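Local coordinates for T-cell surface protein tactile (Homo sapiens, PDB 6ARQ) that promotes adhesion of NK cells to target cells by binding PVR, and may serve adhesive contacts of activated T and NK cells late in the immune response, at residues T28-F33 with L101-E106; M37-V42 with S80-H85; T10-Y15 with K111-L116; V22-Q27 with L84-M89. The protein carries 1 engineered substitution. All coordinates share one frame; numbering follows the deposited sequence.

Contact 1 of 4, residues T28-F33 with L101-E106; sequences TQTVGF and LVLYPE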
# COMPACT_ATOMS: atom_id res chain seq x y z
N THR A 28 -13.74 5.57 -42.93
CA THR A 28 -13.25 4.28 -42.45
C THR A 28 -13.84 3.13 -43.30
O THR A 28 -14.80 3.33 -44.03
CB THR A 28 -13.55 4.10 -40.94
OG1 THR A 28 -12.94 2.90 -40.47
CG2 THR A 28 -15.05 4.10 -40.61
N GLN A 29 -13.22 1.94 -43.20
CA GLN A 29 -13.62 0.73 -43.91
C GLN A 29 -13.58 -0.46 -42.96
O GLN A 29 -12.66 -0.57 -42.14
CB GLN A 29 -12.70 0.49 -45.12
CG GLN A 29 -13.44 0.09 -46.39
CD GLN A 29 -13.22 -1.35 -46.82
OE1 GLN A 29 -12.60 -2.16 -46.12
NE2 GLN A 29 -13.73 -1.69 -47.98
N THR A 30 -14.59 -1.34 -43.05
CA THR A 30 -14.70 -2.52 -42.19
C THR A 30 -14.59 -3.82 -43.01
O THR A 30 -14.99 -3.86 -44.17
CB THR A 30 -16.00 -2.47 -41.35
OG1 THR A 30 -16.03 -3.55 -40.42
CG2 THR A 30 -17.27 -2.48 -42.20
N VAL A 31 -14.04 -4.87 -42.38
CA VAL A 31 -13.95 -6.21 -42.98
C VAL A 31 -15.32 -6.88 -42.74
O VAL A 31 -15.84 -7.56 -43.62
CB VAL A 31 -12.75 -7.03 -42.42
CG1 VAL A 31 -12.75 -8.47 -42.93
CG2 VAL A 31 -11.42 -6.36 -42.75
N GLY A 32 -15.89 -6.61 -41.56
CA GLY A 32 -17.19 -7.11 -41.14
C GLY A 32 -18.33 -6.13 -41.28
O GLY A 32 -18.94 -6.05 -42.35
N PHE A 33 -18.64 -5.39 -40.20
CA PHE A 33 -19.73 -4.41 -40.15
C PHE A 33 -19.46 -3.27 -39.17
O PHE A 33 -18.62 -3.39 -38.28
CB PHE A 33 -21.06 -5.11 -39.79
CG PHE A 33 -21.13 -5.75 -38.42
CD1 PHE A 33 -20.70 -7.06 -38.22
CD2 PHE A 33 -21.66 -5.06 -37.33
CE1 PHE A 33 -20.76 -7.65 -36.96
CE2 PHE A 33 -21.72 -5.66 -36.07
CZ PHE A 33 -21.28 -6.95 -35.89
N LEU A 101 -15.95 5.88 -33.91
CA LEU A 101 -16.43 4.85 -34.83
C LEU A 101 -16.20 3.47 -34.23
O LEU A 101 -15.05 3.07 -34.01
CB LEU A 101 -15.75 4.97 -36.20
CG LEU A 101 -16.04 6.24 -37.00
CD1 LEU A 101 -14.82 6.67 -37.77
CD2 LEU A 101 -17.20 6.03 -37.96
N VAL A 102 -17.29 2.75 -33.94
CA VAL A 102 -17.23 1.39 -33.39
C VAL A 102 -17.44 0.43 -34.56
O VAL A 102 -18.48 0.45 -35.21
CB VAL A 102 -18.21 1.13 -32.21
CG1 VAL A 102 -17.95 -0.23 -31.58
CG2 VAL A 102 -18.12 2.23 -31.16
N LEU A 103 -16.41 -0.37 -34.86
CA LEU A 103 -16.36 -1.33 -35.96
C LEU A 103 -16.16 -2.75 -35.44
O LEU A 103 -15.52 -2.93 -34.40
CB LEU A 103 -15.19 -0.96 -36.90
CG LEU A 103 -15.44 0.05 -38.02
CD1 LEU A 103 -15.50 1.48 -37.50
CD2 LEU A 103 -14.34 -0.02 -39.06
N TYR A 104 -16.67 -3.75 -36.17
CA TYR A 104 -16.48 -5.15 -35.80
C TYR A 104 -15.80 -5.91 -36.95
O TYR A 104 -16.32 -5.91 -38.07
CB TYR A 104 -17.80 -5.83 -35.39
CG TYR A 104 -17.58 -6.99 -34.45
CD1 TYR A 104 -17.31 -8.27 -34.93
CD2 TYR A 104 -17.62 -6.81 -33.07
CE1 TYR A 104 -17.08 -9.34 -34.07
CE2 TYR A 104 -17.40 -7.88 -32.19
CZ TYR A 104 -17.13 -9.14 -32.70
OH TYR A 104 -16.91 -10.19 -31.84
N PRO A 105 -14.62 -6.53 -36.71
CA PRO A 105 -13.89 -6.66 -35.44
C PRO A 105 -12.69 -5.70 -35.31
O PRO A 105 -11.75 -6.00 -34.58
CB PRO A 105 -13.42 -8.11 -35.50
CG PRO A 105 -13.15 -8.35 -37.00
CD PRO A 105 -13.95 -7.31 -37.77
N GLU A 106 -12.73 -4.54 -36.01
CA GLU A 106 -11.65 -3.55 -36.01
C GLU A 106 -11.54 -2.77 -34.69
O GLU A 106 -10.46 -2.26 -34.38
CB GLU A 106 -11.80 -2.56 -37.18
CG GLU A 106 -11.45 -3.13 -38.54
CD GLU A 106 -12.48 -4.07 -39.15
OE1 GLU A 106 -12.07 -5.15 -39.64
OE2 GLU A 106 -13.69 -3.75 -39.10

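Contact 2 of 4, residues M37-V42 with S80-H85; sequences MQWSKV and SKWTLH. With NAG (2-acetamido-2-deoxy-beta-D-glucopyranose), chain F.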
# COMPACT_ATOMS: atom_id res chain seq x y z
N MET A 37 -21.69 4.84 -34.44
CA MET A 37 -20.84 6.02 -34.63
C MET A 37 -21.50 7.26 -34.05
O MET A 37 -22.72 7.38 -34.10
CB MET A 37 -20.45 6.24 -36.09
CG MET A 37 -21.58 6.13 -37.08
SD MET A 37 -20.92 5.83 -38.73
CE MET A 37 -20.56 4.07 -38.63
N GLN A 38 -20.68 8.17 -33.49
CA GLN A 38 -21.19 9.39 -32.87
C GLN A 38 -20.30 10.61 -33.11
O GLN A 38 -19.11 10.47 -33.39
CB GLN A 38 -21.40 9.19 -31.35
CG GLN A 38 -20.12 8.86 -30.56
CD GLN A 38 -20.42 8.44 -29.15
OE1 GLN A 38 -21.05 7.41 -28.90
NE2 GLN A 38 -19.92 9.21 -28.19
N TRP A 39 -20.90 11.81 -32.99
CA TRP A 39 -20.27 13.12 -33.07
C TRP A 39 -20.53 13.85 -31.77
O TRP A 39 -21.65 13.80 -31.25
CB TRP A 39 -20.79 13.94 -34.27
CG TRP A 39 -20.04 13.75 -35.55
CD1 TRP A 39 -20.51 13.22 -36.71
CD2 TRP A 39 -18.68 14.13 -35.82
NE1 TRP A 39 -19.52 13.20 -37.67
CE2 TRP A 39 -18.38 13.75 -37.14
CE3 TRP A 39 -17.67 14.74 -35.05
CZ2 TRP A 39 -17.13 13.97 -37.73
CZ3 TRP A 39 -16.43 14.97 -35.63
CH2 TRP A 39 -16.17 14.59 -36.96
N SER A 40 -19.50 14.51 -31.21
CA SER A 40 -19.63 15.26 -29.96
C SER A 40 -18.61 16.39 -29.86
O SER A 40 -17.53 16.30 -30.44
CB SER A 40 -19.46 14.33 -28.75
OG SER A 40 -18.25 13.60 -28.81
N LYS A 41 -18.98 17.47 -29.14
CA LYS A 41 -18.09 18.60 -28.90
C LYS A 41 -17.49 18.43 -27.50
O LYS A 41 -18.23 18.22 -26.54
CB LYS A 41 -18.83 19.95 -29.04
CG LYS A 41 -17.88 21.14 -29.17
CD LYS A 41 -18.62 22.47 -29.21
CE LYS A 41 -17.67 23.63 -29.33
NZ LYS A 41 -18.38 24.94 -29.31
N VAL A 42 -16.15 18.47 -27.41
CA VAL A 42 -15.45 18.28 -26.13
C VAL A 42 -14.82 19.60 -25.66
O VAL A 42 -14.04 20.22 -26.38
CB VAL A 42 -14.43 17.11 -26.13
CG1 VAL A 42 -15.13 15.78 -25.96
CG2 VAL A 42 -13.55 17.11 -27.38
N SER A 80 -17.41 3.59 -45.44
CA SER A 80 -18.29 4.65 -44.95
C SER A 80 -17.63 6.03 -44.87
O SER A 80 -16.40 6.16 -44.94
CB SER A 80 -18.84 4.29 -43.57
OG SER A 80 -17.85 4.37 -42.56
N LYS A 81 -18.48 7.06 -44.71
CA LYS A 81 -18.13 8.47 -44.56
C LYS A 81 -19.07 9.09 -43.52
O LYS A 81 -20.24 9.37 -43.82
CB LYS A 81 -18.20 9.21 -45.91
CG LYS A 81 -16.90 9.19 -46.69
CD LYS A 81 -17.07 9.90 -48.03
CE LYS A 81 -15.76 10.17 -48.73
NZ LYS A 81 -15.04 11.33 -48.15
N TRP A 82 -18.58 9.23 -42.28
CA TRP A 82 -19.32 9.80 -41.15
C TRP A 82 -19.02 11.30 -41.12
O TRP A 82 -17.93 11.71 -40.73
CB TRP A 82 -18.94 9.06 -39.85
CG TRP A 82 -19.61 9.51 -38.58
CD1 TRP A 82 -19.00 9.76 -37.39
CD2 TRP A 82 -21.02 9.65 -38.34
NE1 TRP A 82 -19.93 10.08 -36.43
CE2 TRP A 82 -21.18 10.01 -36.99
CE3 TRP A 82 -22.17 9.52 -39.15
CZ2 TRP A 82 -22.44 10.27 -36.42
CZ3 TRP A 82 -23.41 9.78 -38.59
CH2 TRP A 82 -23.54 10.15 -37.24
N THR A 83 -19.98 12.12 -41.60
CA THR A 83 -19.82 13.56 -41.75
C THR A 83 -20.71 14.39 -40.82
O THR A 83 -21.87 14.06 -40.61
CB THR A 83 -20.11 13.95 -43.22
OG1 THR A 83 -19.55 12.98 -44.10
CG2 THR A 83 -19.56 15.33 -43.58
N LEU A 84 -20.14 15.51 -40.31
CA LEU A 84 -20.80 16.53 -39.49
C LEU A 84 -20.73 17.85 -40.26
O LEU A 84 -19.63 18.33 -40.57
CB LEU A 84 -20.13 16.63 -38.10
CG LEU A 84 -20.58 17.77 -37.17
CD1 LEU A 84 -21.92 17.45 -36.51
CD2 LEU A 84 -19.54 18.03 -36.11
N HIS A 85 -21.89 18.41 -40.62
CA HIS A 85 -21.99 19.64 -41.41
C HIS A 85 -22.15 20.88 -40.56
O HIS A 85 -23.01 20.93 -39.68
CB HIS A 85 -23.14 19.54 -42.42
CG HIS A 85 -23.02 18.38 -43.35
ND1 HIS A 85 -22.18 18.42 -44.44
CD2 HIS A 85 -23.62 17.17 -43.31
CE1 HIS A 85 -22.30 17.25 -45.04
NE2 HIS A 85 -23.16 16.46 -44.39
C1 NAG F . -19.17 19.82 -48.13
C2 NAG F . -20.65 19.58 -48.39
C3 NAG F . -21.05 20.43 -49.60
C4 NAG F . -20.67 21.90 -49.40
C5 NAG F . -19.17 22.03 -49.10
C6 NAG F . -18.75 23.43 -48.74
C7 NAG F . -22.03 17.52 -48.46
C8 NAG F . -22.01 16.04 -48.75
N2 NAG F . -20.86 18.16 -48.67
O3 NAG F . -22.45 20.33 -49.83
O4 NAG F . -20.98 22.64 -50.57
O5 NAG F . -18.84 21.20 -47.97
O6 NAG F . -17.38 23.49 -48.37
O7 NAG F . -23.04 18.09 -48.07

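Contact 3 of 4, residues T10-Y15 with K111-L116; sequences TEENVY and KIYNLL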
# COMPACT_ATOMS: atom_id res chain seq x y z
N THR A 10 -6.32 10.06 -33.86
CA THR A 10 -5.71 11.18 -34.59
C THR A 10 -6.30 12.54 -34.15
O THR A 10 -7.50 12.65 -33.90
CB THR A 10 -5.89 10.99 -36.12
OG1 THR A 10 -5.75 9.61 -36.45
CG2 THR A 10 -4.90 11.82 -36.94
N GLU A 11 -5.43 13.56 -34.07
CA GLU A 11 -5.75 14.95 -33.74
C GLU A 11 -5.43 15.81 -34.97
O GLU A 11 -4.35 15.66 -35.54
CB GLU A 11 -4.95 15.40 -32.49
CG GLU A 11 -5.11 16.87 -32.11
CD GLU A 11 -6.45 17.30 -31.56
OE1 GLU A 11 -6.93 16.68 -30.59
OE2 GLU A 11 -7.00 18.31 -32.07
N GLU A 12 -6.36 16.69 -35.38
CA GLU A 12 -6.18 17.54 -36.55
C GLU A 12 -6.73 18.95 -36.33
O GLU A 12 -7.80 19.12 -35.75
CB GLU A 12 -6.85 16.92 -37.78
CG GLU A 12 -6.21 17.32 -39.10
CD GLU A 12 -7.12 17.24 -40.31
OE1 GLU A 12 -7.57 16.12 -40.64
OE2 GLU A 12 -7.35 18.30 -40.94
N ASN A 13 -5.99 19.97 -36.82
CA ASN A 13 -6.37 21.38 -36.73
C ASN A 13 -7.06 21.83 -38.02
O ASN A 13 -6.55 21.59 -39.11
CB ASN A 13 -5.16 22.26 -36.43
CG ASN A 13 -4.77 22.35 -34.97
OD1 ASN A 13 -5.56 22.12 -34.06
ND2 ASN A 13 -3.53 22.76 -34.73
N VAL A 14 -8.25 22.44 -37.88
CA VAL A 14 -9.05 22.95 -39.00
C VAL A 14 -9.22 24.46 -38.82
O VAL A 14 -9.71 24.91 -37.78
CB VAL A 14 -10.42 22.22 -39.14
CG1 VAL A 14 -11.18 22.70 -40.37
CG2 VAL A 14 -10.25 20.70 -39.18
N TYR A 15 -8.79 25.24 -39.83
CA TYR A 15 -8.89 26.69 -39.79
C TYR A 15 -9.93 27.19 -40.78
O TYR A 15 -9.96 26.76 -41.93
CB TYR A 15 -7.53 27.35 -40.06
CG TYR A 15 -6.52 27.13 -38.96
CD1 TYR A 15 -6.47 27.98 -37.86
CD2 TYR A 15 -5.61 26.08 -39.01
CE1 TYR A 15 -5.55 27.78 -36.83
CE2 TYR A 15 -4.67 25.88 -38.00
CZ TYR A 15 -4.65 26.73 -36.91
OH TYR A 15 -3.73 26.54 -35.90
N LYS A 111 -11.18 10.22 -33.88
CA LYS A 111 -10.59 11.34 -34.59
C LYS A 111 -11.11 12.64 -33.98
O LYS A 111 -12.32 12.85 -33.89
CB LYS A 111 -10.84 11.28 -36.10
CG LYS A 111 -9.75 11.98 -36.91
CD LYS A 111 -10.03 11.99 -38.41
CE LYS A 111 -9.43 10.81 -39.14
NZ LYS A 111 -9.75 10.85 -40.59
N ILE A 112 -10.18 13.50 -33.53
CA ILE A 112 -10.49 14.78 -32.90
C ILE A 112 -10.12 15.91 -33.86
O ILE A 112 -8.99 15.99 -34.33
CB ILE A 112 -9.81 14.96 -31.51
CG1 ILE A 112 -9.98 13.71 -30.61
CG2 ILE A 112 -10.32 16.20 -30.78
CD1 ILE A 112 -8.72 12.87 -30.44
N TYR A 113 -11.11 16.77 -34.17
CA TYR A 113 -10.97 17.93 -35.04
C TYR A 113 -11.03 19.20 -34.21
O TYR A 113 -12.07 19.48 -33.61
CB TYR A 113 -12.08 17.94 -36.11
CG TYR A 113 -11.92 16.92 -37.22
CD1 TYR A 113 -11.12 17.20 -38.33
CD2 TYR A 113 -12.62 15.72 -37.20
CE1 TYR A 113 -10.99 16.28 -39.37
CE2 TYR A 113 -12.50 14.80 -38.24
CZ TYR A 113 -11.69 15.09 -39.33
OH TYR A 113 -11.56 14.19 -40.36
N ASN A 114 -9.93 19.96 -34.16
CA ASN A 114 -9.90 21.22 -33.43
C ASN A 114 -10.20 22.34 -34.42
O ASN A 114 -9.33 22.75 -35.18
CB ASN A 114 -8.56 21.41 -32.69
CG ASN A 114 -8.50 22.63 -31.80
OD1 ASN A 114 -9.50 23.06 -31.19
ND2 ASN A 114 -7.32 23.21 -31.67
N LEU A 115 -11.47 22.77 -34.45
CA LEU A 115 -11.96 23.81 -35.35
C LEU A 115 -11.67 25.19 -34.76
O LEU A 115 -12.13 25.50 -33.66
CB LEU A 115 -13.46 23.62 -35.63
CG LEU A 115 -14.14 24.63 -36.57
CD1 LEU A 115 -13.65 24.49 -38.01
CD2 LEU A 115 -15.64 24.48 -36.51
N LEU A 116 -10.91 26.00 -35.50
CA LEU A 116 -10.52 27.35 -35.11
C LEU A 116 -11.09 28.36 -36.10
O LEU A 116 -10.84 28.26 -37.30
CB LEU A 116 -8.99 27.47 -35.02
CG LEU A 116 -8.31 26.60 -33.96
CD1 LEU A 116 -7.46 25.52 -34.60
CD2 LEU A 116 -7.47 27.44 -33.02

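Contact 4 of 4, residues V22-Q27 with L84-M89; sequences VNLTCQ and LHLRNM. With NAG (2-acetamido-2-deoxy-beta-D-glucopyranose), chain F.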
# COMPACT_ATOMS: atom_id res chain seq x y z
N VAL A 22 -17.88 24.04 -43.50
CA VAL A 22 -16.92 22.94 -43.39
C VAL A 22 -17.67 21.62 -43.08
O VAL A 22 -18.69 21.63 -42.39
CB VAL A 22 -15.77 23.25 -42.37
CG1 VAL A 22 -16.20 23.04 -40.92
CG2 VAL A 22 -14.52 22.44 -42.70
N ASN A 23 -17.16 20.51 -43.63
CA ASN A 23 -17.70 19.18 -43.40
C ASN A 23 -16.61 18.30 -42.79
O ASN A 23 -15.66 17.92 -43.48
CB ASN A 23 -18.26 18.53 -44.69
CG ASN A 23 -18.91 19.45 -45.71
OD1 ASN A 23 -19.60 20.42 -45.36
ND2 ASN A 23 -18.68 19.09 -46.99
N LEU A 24 -16.72 18.02 -41.48
CA LEU A 24 -15.76 17.16 -40.77
C LEU A 24 -16.15 15.72 -41.07
O LEU A 24 -17.22 15.28 -40.66
CB LEU A 24 -15.75 17.46 -39.25
CG LEU A 24 -15.53 18.91 -38.81
CD1 LEU A 24 -15.90 19.10 -37.36
CD2 LEU A 24 -14.09 19.37 -39.04
N THR A 25 -15.32 15.02 -41.86
CA THR A 25 -15.61 13.65 -42.30
C THR A 25 -14.62 12.65 -41.71
O THR A 25 -13.40 12.82 -41.82
CB THR A 25 -15.62 13.57 -43.84
OG1 THR A 25 -16.36 14.67 -44.37
CG2 THR A 25 -16.20 12.26 -44.36
N CYS A 26 -15.17 11.58 -41.11
CA CYS A 26 -14.42 10.45 -40.55
C CYS A 26 -14.61 9.26 -41.50
O CYS A 26 -15.65 8.59 -41.45
CB CYS A 26 -14.88 10.14 -39.13
SG CYS A 26 -14.47 11.43 -37.92
N GLN A 27 -13.65 9.04 -42.40
CA GLN A 27 -13.69 7.97 -43.40
C GLN A 27 -13.02 6.71 -42.86
O GLN A 27 -11.89 6.77 -42.38
CB GLN A 27 -13.03 8.42 -44.71
CG GLN A 27 -13.45 7.59 -45.93
CD GLN A 27 -13.06 8.20 -47.27
OE1 GLN A 27 -13.40 7.67 -48.33
NE2 GLN A 27 -12.34 9.32 -47.26
N LEU A 84 -20.14 15.51 -40.31
CA LEU A 84 -20.80 16.53 -39.49
C LEU A 84 -20.73 17.85 -40.26
O LEU A 84 -19.63 18.33 -40.57
CB LEU A 84 -20.13 16.63 -38.10
CG LEU A 84 -20.58 17.77 -37.17
CD1 LEU A 84 -21.92 17.45 -36.51
CD2 LEU A 84 -19.54 18.03 -36.11
N HIS A 85 -21.89 18.41 -40.62
CA HIS A 85 -21.99 19.64 -41.41
C HIS A 85 -22.15 20.88 -40.56
O HIS A 85 -23.01 20.93 -39.68
CB HIS A 85 -23.14 19.54 -42.42
CG HIS A 85 -23.02 18.38 -43.35
ND1 HIS A 85 -22.18 18.42 -44.44
CD2 HIS A 85 -23.62 17.17 -43.31
CE1 HIS A 85 -22.30 17.25 -45.04
NE2 HIS A 85 -23.16 16.46 -44.39
N LEU A 86 -21.30 21.89 -40.83
CA LEU A 86 -21.29 23.19 -40.16
C LEU A 86 -21.31 24.28 -41.23
O LEU A 86 -20.42 24.30 -42.09
CB LEU A 86 -20.06 23.33 -39.23
CG LEU A 86 -19.94 22.32 -38.09
CD1 LEU A 86 -18.51 22.17 -37.65
CD2 LEU A 86 -20.84 22.68 -36.91
N ARG A 87 -22.35 25.13 -41.23
CA ARG A 87 -22.54 26.19 -42.24
C ARG A 87 -22.67 27.57 -41.60
O ARG A 87 -23.26 27.68 -40.52
CB ARG A 87 -23.78 25.89 -43.09
CG ARG A 87 -23.70 24.59 -43.88
CD ARG A 87 -24.98 24.30 -44.64
NE ARG A 87 -25.07 22.88 -44.99
CZ ARG A 87 -25.65 21.95 -44.23
NH1 ARG A 87 -26.19 22.29 -43.06
NH2 ARG A 87 -25.69 20.69 -44.62
N ASN A 88 -22.15 28.62 -42.28
CA ASN A 88 -22.15 30.03 -41.87
C ASN A 88 -21.74 30.15 -40.38
O ASN A 88 -22.48 30.67 -39.55
CB ASN A 88 -23.52 30.68 -42.14
CG ASN A 88 -23.44 32.01 -42.86
OD1 ASN A 88 -22.88 32.99 -42.36
ND2 ASN A 88 -24.02 32.07 -44.05
N MET A 89 -20.54 29.63 -40.08
CA MET A 89 -19.96 29.53 -38.75
C MET A 89 -19.58 30.87 -38.12
O MET A 89 -19.24 31.82 -38.83
CB MET A 89 -18.71 28.63 -38.79
CG MET A 89 -19.01 27.20 -39.19
SD MET A 89 -17.54 26.14 -39.23
CE MET A 89 -16.75 26.73 -40.71
C1 NAG F . -19.17 19.82 -48.13
C2 NAG F . -20.65 19.58 -48.39
C3 NAG F . -21.05 20.43 -49.60
C4 NAG F . -20.67 21.90 -49.40
C5 NAG F . -19.17 22.03 -49.10
C6 NAG F . -18.75 23.43 -48.74
C7 NAG F . -22.03 17.52 -48.46
C8 NAG F . -22.01 16.04 -48.75
N2 NAG F . -20.86 18.16 -48.67
O3 NAG F . -22.45 20.33 -49.83
O4 NAG F . -20.98 22.64 -50.57
O5 NAG F . -18.84 21.20 -47.97
O6 NAG F . -17.38 23.49 -48.37
O7 NAG F . -23.04 18.09 -48.07
O HOH W 1 -21.08 22.40 -44.20

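Contact 1 of 4, residues T28-F33 with L101-E106
Y104 and F33, which bury the most surface here, pack side by side at one tip of a V-type immunoglobulin domain, where the BC loop leads into strand C beside the end of strand F and the start of the FG turn. The two are an antiparallel hydrogen-bonded pair: Y104 N donates to F33 O at 2.9 Å, and F33 N returns a bond to Y104 O at 3.2 Å. With CG between its backbone N and carbonyl carbon (chi1 63°), F33 swings its ring over Y104, whose CB sits above the ring face, 3.9 Å from the F33 centroid. The ring planes are nearly parallel, 15° apart, but slid so far that they barely overlap. Another protein chain of the assembly packs on both rings, which places this pair in an intermolecular interface. L103 CD2 approaches T28 OG1 at 3.5 Å, while that hydroxyl is hydrogen-bonded to Q109. Beyond the cis peptide before P105, E106, bent at chi2 (76°), turns its carboxylate to the BC loop. This group takes weak bonds from V31 N, and T30 OG1 donates to E106 OE2 on the syn side at 2.7 Å.

Contact 2 of 4, residues M37-V42 with S80-H85
W39 and W82 reach past one another from opposing strands and form an offset stack, with their five-membered rings 4.0 Å apart between centroids and the planes inclined by 21°. W82 is held from both sides. Over its other face runs M37, whose CG sits between the backbone N and the carbonyl carbon (chi1 47°), a torsion that lays the chain along the indole; M37 CG comes within 3.8 Å of W82 CD2, and M37 SD adds an oblique Met-aromatic contact. The second face of W39 is likewise filled, by L84 CB at 3.5 Å from W39 CE2. One polar atom in this apolar layer is satisfied: W82 NE1 donates to Q38 O at 3.2 Å, almost straight and in the indole plane, although it meets the carbonyl from above its plane. This layer is the centre of the immunoglobulin sandwich, where strand C of one sheet faces strand E of the other; the axes of the two short segments approach to 8.4 Å and cross at -28°. W39 also packs on both halves of the C26–C99 disulfide, as the strand C tryptophan commonly does in immunoglobulin domains. Away from the stack the contact thins quickly. Q38 turns its side chain from strand E and meets the backbone of another protein chain through a weak bond, T83 faces strand B, and the partly exposed K41 and V42 run past the end of the contact.

Contact 3 of 4, residues T10-Y15 with K111-L116
The parallel pairing of strand A' with strand G, which joins the edge strand to the larger sheet in V-set immunoglobulin domains, is built here by six consecutive residue pairs from T10–K111 to Y15–L116. Backbone bonds run the whole length: T10 O accepts from I112 N, E12 N donates to I112 O, E12 O accepts from N114 N, V14 N donates to N114 O, and V14 O accepts from L116 N at 2.8 Å. The segments diverge by only 23°. V14, Y113 and L115 turn to the interior of the sandwich. V14 uses both branches: CG2 meets the edge of the Y113 ring, 3.7 Å from CD1, while V14 CG1 lies 3.9 Å from L115 CD1. V14 also touches V22 and L24 of the opposing sheet, and the hydroxyl of Y113 reaches T25 O there. The solvent-exposed E12 runs alongside the Y113 ring. On the opposite face, with I112, N13 and N114, E11 is bent at chi2 (70°) and folds back so that its OE1 lies 3.4 Å from I112 CG2 while forming a salt bridge with R96 of strand F; OE2 comes against N114 CB. N13 and N114 extend together, their amide planes turned 52° apart, and N114 ND2 donates to N13 OD1 at 3.2 Å from a direction tilted out of the carbonyl plane. At the far end Y15 and L116 are likewise aligned, and L116 CD1 sits over the face of the tyrosine ring, 4.1 Å from its centroid.

Contact 4 of 4, residues V22-Q27 with L84-M89
The H85 ring is met at its edge by the N23 amide, with H85 ND1 donating a weak bond to N23 OD1 at 3.4 Å, and obliquely by the acetyl oxygen of the attached sugar, NAG O7, which lies 3.2 Å from H85 CE1. On its other nitrogen, NE2, the imidazole is hydrogen-bonded to T71. The N23 amide has its nitrogen committed to the covalent bond to NAG C1, and a water lies 2.7 Å from its OD1 and 2.9 Å from L86 O. These groups lie on the face turned away from the core in an antiparallel pairing between strands B and E of the immunoglobulin sandwich. V22 and L86 exchange two backbone bonds, as do L24 and L84, with N23 and H85 as the non-hydrogen-bonded pair between. The inner face is apolar. L24 CD1 is 4.0 Å from both L84 CD2 and L86 CD1, and M89, folded at chi3 (-74°), brings CE to 3.7 Å from V22 CG1, crossing the valine at about a right angle. Further along strand B, C26 is bonded to C99 across the core. The bond from NE2 to T71 and the weak one from ND1 probably limit the rotation of H85. The histidine and the water beside N23 OD1 are consistent with a restrained amide, and the acetyl group of the first sugar probably rests beside the imidazole as a result.

Overall arrangement
The four contacts divide one Ig V-type domain between pairing within its sheets and packing across them. The centre of contact 2 lies about 1 Å from the centre of the chain; contacts 4 and 3 lie next to it, centres about 9 and 12 Å away, and meet each other where Y113 OH probably bonds to T25 O at 2.7 Å. A probable hydrogen bond from C26 N to W82 O joins strand B to strand E. Centre to centre, contact 1 is about 16 Å from contact 2 and about 22 Å from contact 4. The sugar is attached in contact 4 and touches H85, shared with contact 2; the other protein chain meets contact 1 and Q38 of contact 2.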